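Local coordinates for exoglucanase A (Cellulomonas fimi, PDB 7CBD), which hydrolyses, through the family 6 catalytic domain that makes up this chain, beta-1,4-glucosidic linkages of cellulose with inversion of anomeric configuration, releasing cellobiose from non-reducing ends, at residues A[27-32]-A[40-45]; A[276-281]-A[288-293]; A[385-388]-A[392-395]. One frame throughout, in Å; residues are numbered along the deposited sequence.

Interaction 1: residues A[27-32]-A[40-45]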
ATOM      1  N   ALA A  27      15.670   5.658  15.499  1.00  7.61           N
ATOM      2  CA  ALA A  27      15.983   7.052  15.791  1.00  8.05           C
ATOM      3  C   ALA A  27      14.756   7.780  16.324  1.00  7.67           C
ATOM      4  O   ALA A  27      14.846   8.546  17.293  1.00  8.50           O
ATOM      5  CB  ALA A  27      16.544   7.741  14.547  1.00  9.41           C
ATOM      6  N   ALA A  28      13.591   7.535  15.716  1.00  7.61           N
ATOM      7  CA  ALA A  28      12.354   8.107  16.236  1.00  7.92           C
ATOM      8  C   ALA A  28      12.098   7.653  17.667  1.00  7.50           C
ATOM      9  O   ALA A  28      11.650   8.447  18.504  1.00  8.05           O
ATOM     10  CB  ALA A  28      11.182   7.738  15.330  1.00  8.83           C
ATOM     11  N   ALA A  29      12.387   6.383  17.967  1.00  7.38           N
ATOM     12  CA  ALA A  29      12.200   5.881  19.326  1.00  7.56           C
ATOM     13  C   ALA A  29      13.101   6.620  20.307  1.00  7.87           C
ATOM     14  O   ALA A  29      12.673   6.969  21.414  1.00  7.80           O
ATOM     15  CB  ALA A  29      12.476   4.377  19.373  1.00  8.13           C
ATOM     16  N   GLY A  30      14.353   6.871  19.912  1.00  8.55           N
ATOM     17  CA  GLY A  30      15.258   7.623  20.761  1.00  8.88           C
ATOM     18  C   GLY A  30      14.743   9.012  21.076  1.00  8.62           C
ATOM     19  O   GLY A  30      14.940   9.518  22.184  1.00  9.93           O
ATOM     20  N   ARG A  31      14.058   9.639  20.118  1.00  7.84           N
ATOM     21  CA  ARG A  31      13.501  10.966  20.344  1.00  8.33           C
ATOM     22  C   ARG A  31      12.280  10.936  21.249  1.00  8.33           C
ATOM     23  O   ARG A  31      11.804  12.005  21.647  1.00  9.64           O
ATOM     24  CB  ARG A  31      13.190  11.648  19.011  1.00  9.49           C
ATOM     25  CG  ARG A  31      14.436  11.929  18.190  1.00  9.20           C
ATOM     26  CD  ARG A  31      14.152  12.793  16.975  1.00  9.84           C
ATOM     27  NE  ARG A  31      13.362  12.109  15.946  1.00  9.04           N
ATOM     28  CZ  ARG A  31      13.877  11.388  14.951  1.00  9.03           C
ATOM     29  NH1 ARG A  31      13.079  10.841  14.043  1.00  9.35           N
ATOM     30  NH2 ARG A  31      15.184  11.206  14.862  1.00 10.17           N
ATOM     31  N   GLN A  32      11.784   9.747  21.597  1.00  7.81           N
ATOM     32  CA  GLN A  32      10.724   9.592  22.584  1.00  9.14           C
ATOM     33  C   GLN A  32      11.263   9.227  23.963  1.00  8.98           C
ATOM     34  O   GLN A  32      10.580   8.550  24.741  1.00 10.08           O
ATOM     35  CB  GLN A  32       9.677   8.582  22.107  1.00  9.73           C
ATOM     36  CG  GLN A  32       8.927   9.046  20.862  1.00 11.02           C
ATOM     37  CD  GLN A  32       8.237  10.386  21.059  1.00 11.80           C
ATOM     38  OE1 GLN A  32       7.743  10.692  22.149  1.00 12.80           O
ATOM     39  NE2 GLN A  32       8.196  11.192  20.001  1.00 12.32           N
ATOM     40  N   ALA A  40       9.327   2.194  23.498  1.00  7.02           N
ATOM     41  CA  ALA A  40       9.394   0.734  23.455  1.00  7.40           C
ATOM     42  C   ALA A  40       8.513   0.165  22.345  1.00  7.47           C
ATOM     43  O   ALA A  40       8.890  -0.806  21.673  1.00  8.18           O
ATOM     44  CB  ALA A  40       9.004   0.157  24.820  1.00  8.69           C
ATOM     45  N   LYS A  41       7.328   0.751  22.142  1.00  7.69           N
ATOM     46  CA  LYS A  41       6.465   0.316  21.046  1.00  8.07           C
ATOM     47  C   LYS A  41       7.109   0.599  19.694  1.00  7.43           C
ATOM     48  O   LYS A  41       7.053  -0.234  18.781  1.00  7.68           O
ATOM     49  CB  LYS A  41       5.118   1.029  21.126  1.00  8.96           C
ATOM     50  CG  LYS A  41       4.244   0.639  22.306  1.00 13.07           C
ATOM     51  CD  LYS A  41       2.971   1.480  22.268  1.00 16.63           C
ATOM     52  CE  LYS A  41       1.898   0.989  23.214  1.00 20.32           C
ATOM     53  NZ  LYS A  41       0.643   1.774  23.020  1.00 22.50           N
ATOM     54  N   MET A  42       7.726   1.775  19.548  1.00  7.72           N
ATOM     55  CA  MET A  42       8.434   2.082  18.309  1.00  6.93           C
ATOM     56  C   MET A  42       9.543   1.071  18.045  1.00  6.66           C
ATOM     57  O   MET A  42       9.734   0.639  16.904  1.00  7.20           O
ATOM     58  CB  MET A  42       8.984   3.507  18.347  1.00  7.35           C
ATOM     59  CG  MET A  42       7.907   4.571  18.377  1.00  7.56           C
ATOM     60  SD  MET A  42       8.623   6.226  18.296  1.00  7.97           S
ATOM     61  CE  MET A  42       7.155   7.215  18.021  1.00  7.38           C
ATOM     62  N   ARG A  43      10.267   0.655  19.091  1.00  7.23           N
ATOM     63  CA  ARG A  43      11.305  -0.352  18.893  1.00  8.05           C
ATOM     64  C   ARG A  43      10.725  -1.659  18.357  1.00  7.67           C
ATOM     65  O   ARG A  43      11.341  -2.316  17.514  1.00  9.15           O
ATOM     66  CB  ARG A  43      12.095  -0.567  20.182  1.00  8.55           C
ATOM     67  CG  ARG A  43      12.931   0.650  20.570  1.00 10.03           C
ATOM     68  CD  ARG A  43      13.941   0.343  21.661  1.00 11.23           C
ATOM     69  NE  ARG A  43      13.310  -0.058  22.917  1.00 11.96           N
ATOM     70  CZ  ARG A  43      13.022   0.774  23.917  1.00 12.49           C
ATOM     71  NH1 ARG A  43      13.284   2.074  23.820  1.00 13.97           N
ATOM     72  NH2 ARG A  43      12.461   0.301  25.023  1.00 12.44           N
ATOM     73  N   THR A  44       9.530  -2.043  18.818  1.00  7.26           N
ATOM     74  CA  THR A  44       8.879  -3.230  18.263  1.00  7.84           C
ATOM     75  C   THR A  44       8.576  -3.052  16.781  1.00  7.29           C
ATOM     76  O   THR A  44       8.788  -3.969  15.978  1.00  8.92           O
ATOM     77  CB  THR A  44       7.592  -3.525  19.031  1.00  8.86           C
ATOM     78  OG1 THR A  44       7.912  -3.734  20.406  1.00  9.50           O
ATOM     79  CG2 THR A  44       6.896  -4.767  18.471  1.00 10.01           C
ATOM     80  N   VAL A  45       8.088  -1.873  16.398  1.00  6.77           N
ATOM     81  CA  VAL A  45       7.772  -1.608  14.997  1.00  7.23           C
ATOM     82  C   VAL A  45       9.006  -1.778  14.117  1.00  7.38           C
ATOM     83  O   VAL A  45       8.916  -2.281  12.987  1.00  7.69           O
ATOM     84  CB  VAL A  45       7.147  -0.208  14.869  1.00  7.37           C
ATOM     85  CG1 VAL A  45       7.016   0.217  13.409  1.00  7.08           C
ATOM     86  CG2 VAL A  45       5.791  -0.170  15.555  1.00  8.04           C
TER

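Interaction 2: residues A[276-281]-A[288-293]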
ATOM      1  N   HIS A 276     -14.441  -9.691  -2.848  1.00  6.80           N
ATOM      2  CA  HIS A 276     -15.189  -9.197  -3.999  1.00  7.52           C
ATOM      3  C   HIS A 276     -14.339  -9.244  -5.263  1.00  6.70           C
ATOM      4  O   HIS A 276     -14.760  -9.784  -6.297  1.00  7.62           O
ATOM      5  CB  HIS A 276     -15.610  -7.762  -3.664  1.00  7.45           C
ATOM      6  CG  HIS A 276     -16.456  -7.078  -4.695  1.00  7.49           C
ATOM      7  ND1 HIS A 276     -16.753  -5.735  -4.610  1.00  8.43           N
ATOM      8  CD2 HIS A 276     -17.079  -7.531  -5.810  1.00  8.84           C
ATOM      9  CE1 HIS A 276     -17.521  -5.389  -5.626  1.00  8.36           C
ATOM     10  NE2 HIS A 276     -17.731  -6.459  -6.372  1.00  9.83           N
ATOM     11  N   MET A 277     -13.125  -8.698  -5.191  1.00  7.03           N
ATOM     12  CA  MET A 277     -12.274  -8.648  -6.373  1.00  7.10           C
ATOM     13  C   MET A 277     -11.781 -10.030  -6.772  1.00  6.38           C
ATOM     14  O   MET A 277     -11.648 -10.315  -7.966  1.00  7.44           O
ATOM     15  CB  MET A 277     -11.111  -7.691  -6.152  1.00  6.93           C
ATOM     16  CG  MET A 277     -11.542  -6.242  -6.153  1.00  9.58           C
ATOM     17  SD  MET A 277     -12.350  -5.716  -7.688  1.00 13.82           S
ATOM     18  CE  MET A 277     -10.940  -5.548  -8.788  1.00 17.10           C
ATOM     19  N   HIS A 278     -11.498 -10.909  -5.803  1.00  6.63           N
ATOM     20  CA  HIS A 278     -11.110 -12.264  -6.181  1.00  6.26           C
ATOM     21  C   HIS A 278     -12.185 -12.908  -7.046  1.00  7.13           C
ATOM     22  O   HIS A 278     -11.880 -13.519  -8.074  1.00  7.41           O
ATOM     23  CB  HIS A 278     -10.789 -13.111  -4.947  1.00  7.23           C
ATOM     24  CG  HIS A 278     -10.109 -14.406  -5.270  1.00  7.11           C
ATOM     25  ND1 HIS A 278     -10.797 -15.549  -5.618  1.00  7.98           N
ATOM     26  CD2 HIS A 278      -8.795 -14.734  -5.306  1.00  7.74           C
ATOM     27  CE1 HIS A 278      -9.937 -16.525  -5.851  1.00  7.89           C
ATOM     28  NE2 HIS A 278      -8.715 -16.059  -5.670  1.00  7.94           N
ATOM     29  N   ARG A 279     -13.453 -12.785  -6.637  0.52  7.25           N
ATOM     30  CA  ARG A 279     -14.557 -13.317  -7.432  0.52  7.75           C
ATOM     31  C   ARG A 279     -14.545 -12.732  -8.837  0.52  7.09           C
ATOM     32  O   ARG A 279     -14.558 -13.468  -9.831  0.52  6.71           O
ATOM     33  CB  ARG A 279     -15.892 -12.988  -6.761  0.52  9.14           C
ATOM     34  CG  ARG A 279     -16.239 -13.824  -5.548  0.52 10.53           C
ATOM     35  CD  ARG A 279     -17.689 -13.589  -5.117  0.52 11.32           C
ATOM     36  NE  ARG A 279     -17.913 -12.238  -4.599  0.52 13.09           N
ATOM     37  CZ  ARG A 279     -17.820 -11.906  -3.316  0.52 13.48           C
ATOM     38  NH1 ARG A 279     -17.502 -12.824  -2.417  0.52 15.23           N
ATOM     39  NH2 ARG A 279     -18.041 -10.655  -2.933  0.52 13.75           N
ATOM     40  N   LEU A 280     -14.518 -11.403  -8.935  1.00  7.06           N
ATOM     41  CA  LEU A 280     -14.621 -10.759 -10.240  1.00  7.64           C
ATOM     42  C   LEU A 280     -13.423 -11.081 -11.123  1.00  6.47           C
ATOM     43  O   LEU A 280     -13.571 -11.264 -12.339  1.00  7.43           O
ATOM     44  CB  LEU A 280     -14.752  -9.246 -10.078  1.00  7.96           C
ATOM     45  CG  LEU A 280     -16.047  -8.748  -9.447  1.00  9.38           C
ATOM     46  CD1 LEU A 280     -15.980  -7.250  -9.284  1.00  9.20           C
ATOM     47  CD2 LEU A 280     -17.252  -9.150 -10.275  1.00 12.16           C
ATOM     48  N   LEU A 281     -12.226 -11.129 -10.540  1.00  6.37           N
ATOM     49  CA  LEU A 281     -11.041 -11.424 -11.336  1.00  7.19           C
ATOM     50  C   LEU A 281     -11.102 -12.836 -11.901  1.00  6.10           C
ATOM     51  O   LEU A 281     -10.790 -13.055 -13.076  1.00  6.62           O
ATOM     52  CB  LEU A 281      -9.782 -11.219 -10.501  1.00  6.56           C
ATOM     53  CG  LEU A 281      -9.470  -9.746 -10.219  1.00  7.13           C
ATOM     54  CD1 LEU A 281      -8.536  -9.628  -9.020  1.00  8.17           C
ATOM     55  CD2 LEU A 281      -8.891  -9.044 -11.452  1.00  7.43           C
ATOM     56  N   SER A 288      -8.421 -19.481 -10.383  1.00  8.25           N
ATOM     57  CA  SER A 288      -8.854 -19.352  -8.995  1.00 10.18           C
ATOM     58  C   SER A 288      -7.685 -19.327  -8.018  1.00  8.40           C
ATOM     59  O   SER A 288      -7.852 -18.873  -6.879  1.00  9.33           O
ATOM     60  CB  SER A 288      -9.841 -20.465  -8.639  1.00 13.59           C
ATOM     61  OG  SER A 288      -9.222 -21.735  -8.710  1.00 16.54           O
ATOM     62  N   SER A 289      -6.508 -19.800  -8.436  0.89  7.93           N
ATOM     63  CA  SER A 289      -5.320 -19.855  -7.593  0.89  7.16           C
ATOM     64  C   SER A 289      -4.724 -18.485  -7.290  0.89  7.15           C
ATOM     65  O   SER A 289      -3.831 -18.401  -6.443  0.89  7.28           O
ATOM     66  CB  SER A 289      -4.261 -20.721  -8.280  0.89  7.74           C
ATOM     67  OG  SER A 289      -4.067 -20.306  -9.624  0.89  8.36           O
ATOM     68  N   ILE A 290      -5.164 -17.416  -7.958  1.00  6.31           N
ATOM     69  CA  ILE A 290      -4.632 -16.096  -7.623  1.00  6.07           C
ATOM     70  C   ILE A 290      -4.834 -15.827  -6.136  1.00  6.66           C
ATOM     71  O   ILE A 290      -5.860 -16.193  -5.548  1.00  7.39           O
ATOM     72  CB  ILE A 290      -5.242 -14.974  -8.484  1.00  6.22           C
ATOM     73  CG1 ILE A 290      -6.774 -14.953  -8.362  1.00  6.89           C
ATOM     74  CG2 ILE A 290      -4.762 -15.093  -9.939  1.00  8.35           C
ATOM     75  CD1 ILE A 290      -7.446 -13.678  -8.869  1.00  7.60           C
ATOM     76  N   GLY A 291      -3.837 -15.196  -5.519  1.00  6.12           N
ATOM     77  CA  GLY A 291      -3.897 -14.842  -4.114  1.00  6.56           C
ATOM     78  C   GLY A 291      -3.897 -13.342  -3.916  1.00  6.12           C
ATOM     79  O   GLY A 291      -3.512 -12.581  -4.812  1.00  7.22           O
ATOM     80  N   MET A 292      -4.315 -12.907  -2.734  1.00  5.74           N
ATOM     81  CA  MET A 292      -4.505 -11.498  -2.433  1.00  6.12           C
ATOM     82  C   MET A 292      -3.613 -11.096  -1.269  1.00  5.23           C
ATOM     83  O   MET A 292      -3.352 -11.890  -0.362  1.00  5.67           O
ATOM     84  CB  MET A 292      -5.972 -11.202  -2.060  1.00  6.59           C
ATOM     85  CG  MET A 292      -6.991 -11.835  -3.013  1.00  8.14           C
ATOM     86  SD  MET A 292      -6.900 -11.302  -4.735  1.00  8.24           S
ATOM     87  CE  MET A 292      -7.712  -9.723  -4.575  1.00 11.12           C
ATOM     88  N   LEU A 293      -3.157  -9.847  -1.304  1.00  5.22           N
ATOM     89  CA  LEU A 293      -2.443  -9.228  -0.198  1.00  5.18           C
ATOM     90  C   LEU A 293      -3.191  -7.971   0.222  1.00  4.48           C
ATOM     91  O   LEU A 293      -3.815  -7.313  -0.612  1.00  5.77           O
ATOM     92  CB  LEU A 293      -1.032  -8.791  -0.608  1.00  6.40           C
ATOM     93  CG  LEU A 293      -0.090  -9.848  -1.172  1.00  5.65           C
ATOM     94  CD1 LEU A 293       1.179  -9.184  -1.666  1.00  6.86           C
ATOM     95  CD2 LEU A 293       0.239 -10.898  -0.114  1.00  7.60           C
TER

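Interaction 3: residues A[385-388]-A[392-395]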
ATOM      1  N   PHE A 385       3.663  20.040  -5.569  1.00 13.85           N
ATOM      2  CA  PHE A 385       2.691  20.137  -4.487  1.00 13.40           C
ATOM      3  C   PHE A 385       1.333  19.621  -4.948  1.00 12.52           C
ATOM      4  O   PHE A 385       0.815  20.056  -5.980  1.00 14.66           O
ATOM      5  CB  PHE A 385       2.562  21.603  -4.072  1.00 13.83           C
ATOM      6  CG  PHE A 385       1.571  21.852  -2.963  1.00 14.14           C
ATOM      7  CD1 PHE A 385       1.510  21.020  -1.860  1.00 13.53           C
ATOM      8  CD2 PHE A 385       0.722  22.951  -3.015  1.00 14.57           C
ATOM      9  CE1 PHE A 385       0.605  21.268  -0.838  1.00 14.25           C
ATOM     10  CE2 PHE A 385      -0.180  23.205  -1.994  1.00 13.95           C
ATOM     11  CZ  PHE A 385      -0.236  22.365  -0.905  1.00 14.07           C
ATOM     12  N   ASP A 386       0.755  18.704  -4.178  1.00  9.69           N
ATOM     13  CA  ASP A 386      -0.573  18.163  -4.443  1.00  9.11           C
ATOM     14  C   ASP A 386      -1.499  18.620  -3.326  1.00  8.70           C
ATOM     15  O   ASP A 386      -1.267  18.301  -2.157  1.00  9.58           O
ATOM     16  CB  ASP A 386      -0.520  16.634  -4.488  1.00 10.46           C
ATOM     17  CG  ASP A 386      -1.796  16.005  -5.046  1.00 12.97           C
ATOM     18  OD1 ASP A 386      -2.913  16.504  -4.785  1.00 12.52           O
ATOM     19  OD2 ASP A 386      -1.674  14.990  -5.757  1.00 16.33           O
ATOM     20  N   ARG A 387      -2.553  19.353  -3.688  1.00  8.69           N
ATOM     21  CA  ARG A 387      -3.448  19.902  -2.678  1.00  8.52           C
ATOM     22  C   ARG A 387      -4.237  18.836  -1.929  1.00  7.38           C
ATOM     23  O   ARG A 387      -4.826  19.148  -0.890  1.00  7.96           O
ATOM     24  CB  ARG A 387      -4.367  20.960  -3.287  1.00 10.61           C
ATOM     25  CG  ARG A 387      -3.621  22.200  -3.741  1.00 11.37           C
ATOM     26  CD  ARG A 387      -4.513  23.425  -3.768  1.00 12.69           C
ATOM     27  NE  ARG A 387      -4.817  23.893  -2.418  1.00 12.19           N
ATOM     28  CZ  ARG A 387      -5.750  24.793  -2.120  1.00 12.25           C
ATOM     29  NH1 ARG A 387      -5.945  25.144  -0.858  1.00 11.71           N
ATOM     30  NH2 ARG A 387      -6.494  25.330  -3.080  1.00 13.28           N
ATOM     31  N   MET A 388      -4.239  17.584  -2.394  1.00  7.88           N
ATOM     32  CA  MET A 388      -4.833  16.533  -1.572  1.00  7.10           C
ATOM     33  C   MET A 388      -4.067  16.317  -0.271  1.00  6.20           C
ATOM     34  O   MET A 388      -4.601  15.698   0.659  1.00  7.07           O
ATOM     35  CB  MET A 388      -4.965  15.241  -2.368  1.00  8.51           C
ATOM     36  CG  MET A 388      -6.041  15.332  -3.445  1.00 10.38           C
ATOM     37  SD  MET A 388      -7.696  15.570  -2.767  1.00 12.64           S
ATOM     38  CE  MET A 388      -8.035  13.937  -2.115  1.00 12.26           C
ATOM     39  N   THR A 392      -5.690  22.850   4.087  1.00  7.03           N
ATOM     40  CA  THR A 392      -6.587  23.969   3.817  1.00  7.30           C
ATOM     41  C   THR A 392      -7.513  23.709   2.641  1.00  7.82           C
ATOM     42  O   THR A 392      -8.361  24.555   2.348  1.00  9.09           O
ATOM     43  CB  THR A 392      -5.812  25.268   3.537  1.00  8.12           C
ATOM     44  OG1 THR A 392      -5.220  25.218   2.230  1.00  9.55           O
ATOM     45  CG2 THR A 392      -4.749  25.523   4.591  1.00  9.15           C
ATOM     46  N   PHE A 393      -7.369  22.579   1.955  1.00  7.55           N
ATOM     47  CA  PHE A 393      -8.029  22.377   0.671  1.00  7.61           C
ATOM     48  C   PHE A 393      -9.369  21.677   0.865  1.00  7.43           C
ATOM     49  O   PHE A 393      -9.429  20.582   1.436  1.00  7.95           O
ATOM     50  CB  PHE A 393      -7.116  21.557  -0.242  1.00  8.13           C
ATOM     51  CG  PHE A 393      -7.673  21.297  -1.625  1.00  8.95           C
ATOM     52  CD1 PHE A 393      -8.066  22.345  -2.449  1.00 10.26           C
ATOM     53  CD2 PHE A 393      -7.773  20.002  -2.111  1.00  8.96           C
ATOM     54  CE1 PHE A 393      -8.557  22.101  -3.728  1.00 10.86           C
ATOM     55  CE2 PHE A 393      -8.257  19.751  -3.387  1.00 10.29           C
ATOM     56  CZ  PHE A 393      -8.653  20.800  -4.196  1.00 10.80           C
ATOM     57  N   VAL A 394     -10.438  22.307   0.382  1.00  7.41           N
ATOM     58  CA  VAL A 394     -11.735  21.652   0.241  1.00  7.74           C
ATOM     59  C   VAL A 394     -11.741  20.949  -1.110  1.00  8.32           C
ATOM     60  O   VAL A 394     -11.664  21.600  -2.156  1.00  9.67           O
ATOM     61  CB  VAL A 394     -12.887  22.665   0.342  1.00  8.45           C
ATOM     62  CG1 VAL A 394     -14.210  21.985   0.049  1.00  9.06           C
ATOM     63  CG2 VAL A 394     -12.920  23.324   1.716  1.00  9.57           C
ATOM     64  N   SER A 395     -11.817  19.621  -1.092  1.00  7.83           N
ATOM     65  CA  SER A 395     -11.606  18.886  -2.333  1.00  8.43           C
ATOM     66  C   SER A 395     -12.917  18.440  -2.954  1.00  8.96           C
ATOM     67  O   SER A 395     -13.729  17.784  -2.283  1.00  8.56           O
ATOM     68  CB  SER A 395     -10.751  17.653  -2.068  1.00  9.93           C
ATOM     69  OG  SER A 395     -10.712  16.829  -3.216  1.00 11.73           O
TER
HETATM   70  O   HOH W   1      -8.143  26.424   0.300  1.00 14.35           O

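Interaction 1: residues A[27-32]-A[40-45]
Met42 reaches across from helix 36-45 and lays CB, sulfur and methyl along Ala28, Ala29 and Gln32. Its CB abuts the methyl of Ala29, with 3.7 Å between Met42 CB and Ala29 CB, where the two backbones come nearest. CG stands anti to the carbonyl carbon (chi1 -66°), and from there the chain runs on extended, so sulfur and methyl are carried past Ala29 instead of folding back on their own helix. SD then settles against the backbone: Met42 SD is 3.7 Å from Ala29 CA and 3.8 Å from Ala28 O, with the Ala28 methyl a little farther away. The tip, CE, ends beside Gln32, where Met42 CE and Gln32 CG are 3.8 Å apart. Gln32 is bent at chi2 (-57°), and its CG methylene, not its amide, makes this touch.

Arg43 adds the flank. Its CG leans on the Ala29 methyl, Arg43 CG to Ala29 CB being 3.9 Å, while its chain bends at chi3 and its NE goes to the backbone carbonyl of Thr434. No hydrogen bond joins the two segments; small alanine side chains allow close approach, and the fit depends on shape. Phe420 and Val421 of helix 417-425 pack on Met42 as well, so the methionine is enclosed between three helices. Arg31 makes a salt bridge to Glu417 of helix 417-425. The arrangement is that of an antiparallel alpha-alpha hairpin, a short connection joining two successive helices near the N-terminus of the catalytic domain, with a C-terminal helix packed against it.

Interaction 2: residues A[276-281]-A[288-293]
His278 points its imidazole from helix 270-283 straight at the backbone that leads into strand 291-295. With CG anti to the backbone N (chi1 -168°), the ring projects outward from the helix and brings NE2 to two carbonyls. The principal bond, His278 NE2 to Ile290 O at 2.9 Å, lies almost exactly in the ring plane but is bent, with an N-H...O angle of 135°. The second, His278 NE2 to Ser288 O at 3.2 Å, is weak, and the N-H is thus shared between two acceptors at the ring edge.

Packing is close around Ile290. Ile290 CG1 comes within 3.5 Å of His278 NE2, and its CD1 extends to Leu281, where Ile290 CD1 lies 3.8 Å from Leu281 CB. Met292 sets its SD at the ring edge as well, 4.0 Å from His278 CD2, and curls its methyl back toward the helix in a looser touch, where Met292 CE lies 4.3 Å from Met277 CB. Phe229 of the adjacent strand packs on Leu281, Ile290 and Met292, and the His357 ring stacks on His278. Toward solvent the contact thins: exposed Ser288 offers chiefly its carbonyl, and Ser288 CB stays 4.8 Å from His278 CE1.

A helix packed on the outside of a parallel strand that follows it in sequence is the alpha-beta unit of the distorted beta/alpha barrel of glycoside hydrolase family 6.

Interaction 3: residues A[385-388]-A[392-395]
The Arg387 guanidinium and the Phe393 ring overlap with their planes 45° apart, so neither a parallel stack nor a T-shape results. Over the centre of one guanidinium face sits Phe393 CD1, 3.4 Å from Arg387 CZ. At the guanidinium edge, in plane, lie Thr392 OG1 and a water. The phenyl ring takes Arg387 CB on one face, a CH-pi contact with CB 3.8 Å from the Phe393 centroid, and has the backbone N of Ser395 above the rim of the other. Phe393 CG is anti to its backbone N (chi1 -179°), which carries the ring over the arginine; Arg387 bends at chi3 (73°) to bring its head group round.

The bond from Arg387 NH1 to Thr392 OG1 is weak, 3.2 Å long and bent. Firmer is the water bridge, in which the water accepts from Arg387 NH1 and donates to Thr392 O, 2.8 Å from each. Asp390, between the segments, takes a salt bridge from Arg387 NE and a hydrogen bond with Thr392 OG1.

The segments lie at the two ends of a short connection, 389-391, that leads into the small antiparallel pair of strands 394-395 and 401-402; its Cys389 is disulfide-bonded to Cys335. An Asx turn, Met388 N to Asp386 OD1 at 2.9 Å, spans the entry to the 3-10 segment 387-388. Met388, buried, bends so that SD comes 3.3 Å from Ser395 OG and also meets the Phe393 ring edge. Its side chain lies about 9 Å from that of Asp371, a predicted active-site residue, and about 10 Å from that of Asp149, the predicted proton donor.

The contacts follow one another along the chain, each closing before the next opens, and each joins neighbouring pieces of sequence. Their centres lie 31 to 37 Å apart, and no two come closer than about 18 Å between nearest atoms, so they belong to separate regions of the catalytic domain. Interactions 1 and 2 stand on opposite sides of the chain's centre: the first in a helical hairpin, the second where helix 270-283 meets strand 291-295 of the main sheet. Strand 358-362 pairs with 291-295 in that sheet and precedes the loop carrying interaction 3. Of the three, interaction 3 is near the predicted catalytic residues, whereas interactions 1 and 2 lie away from them.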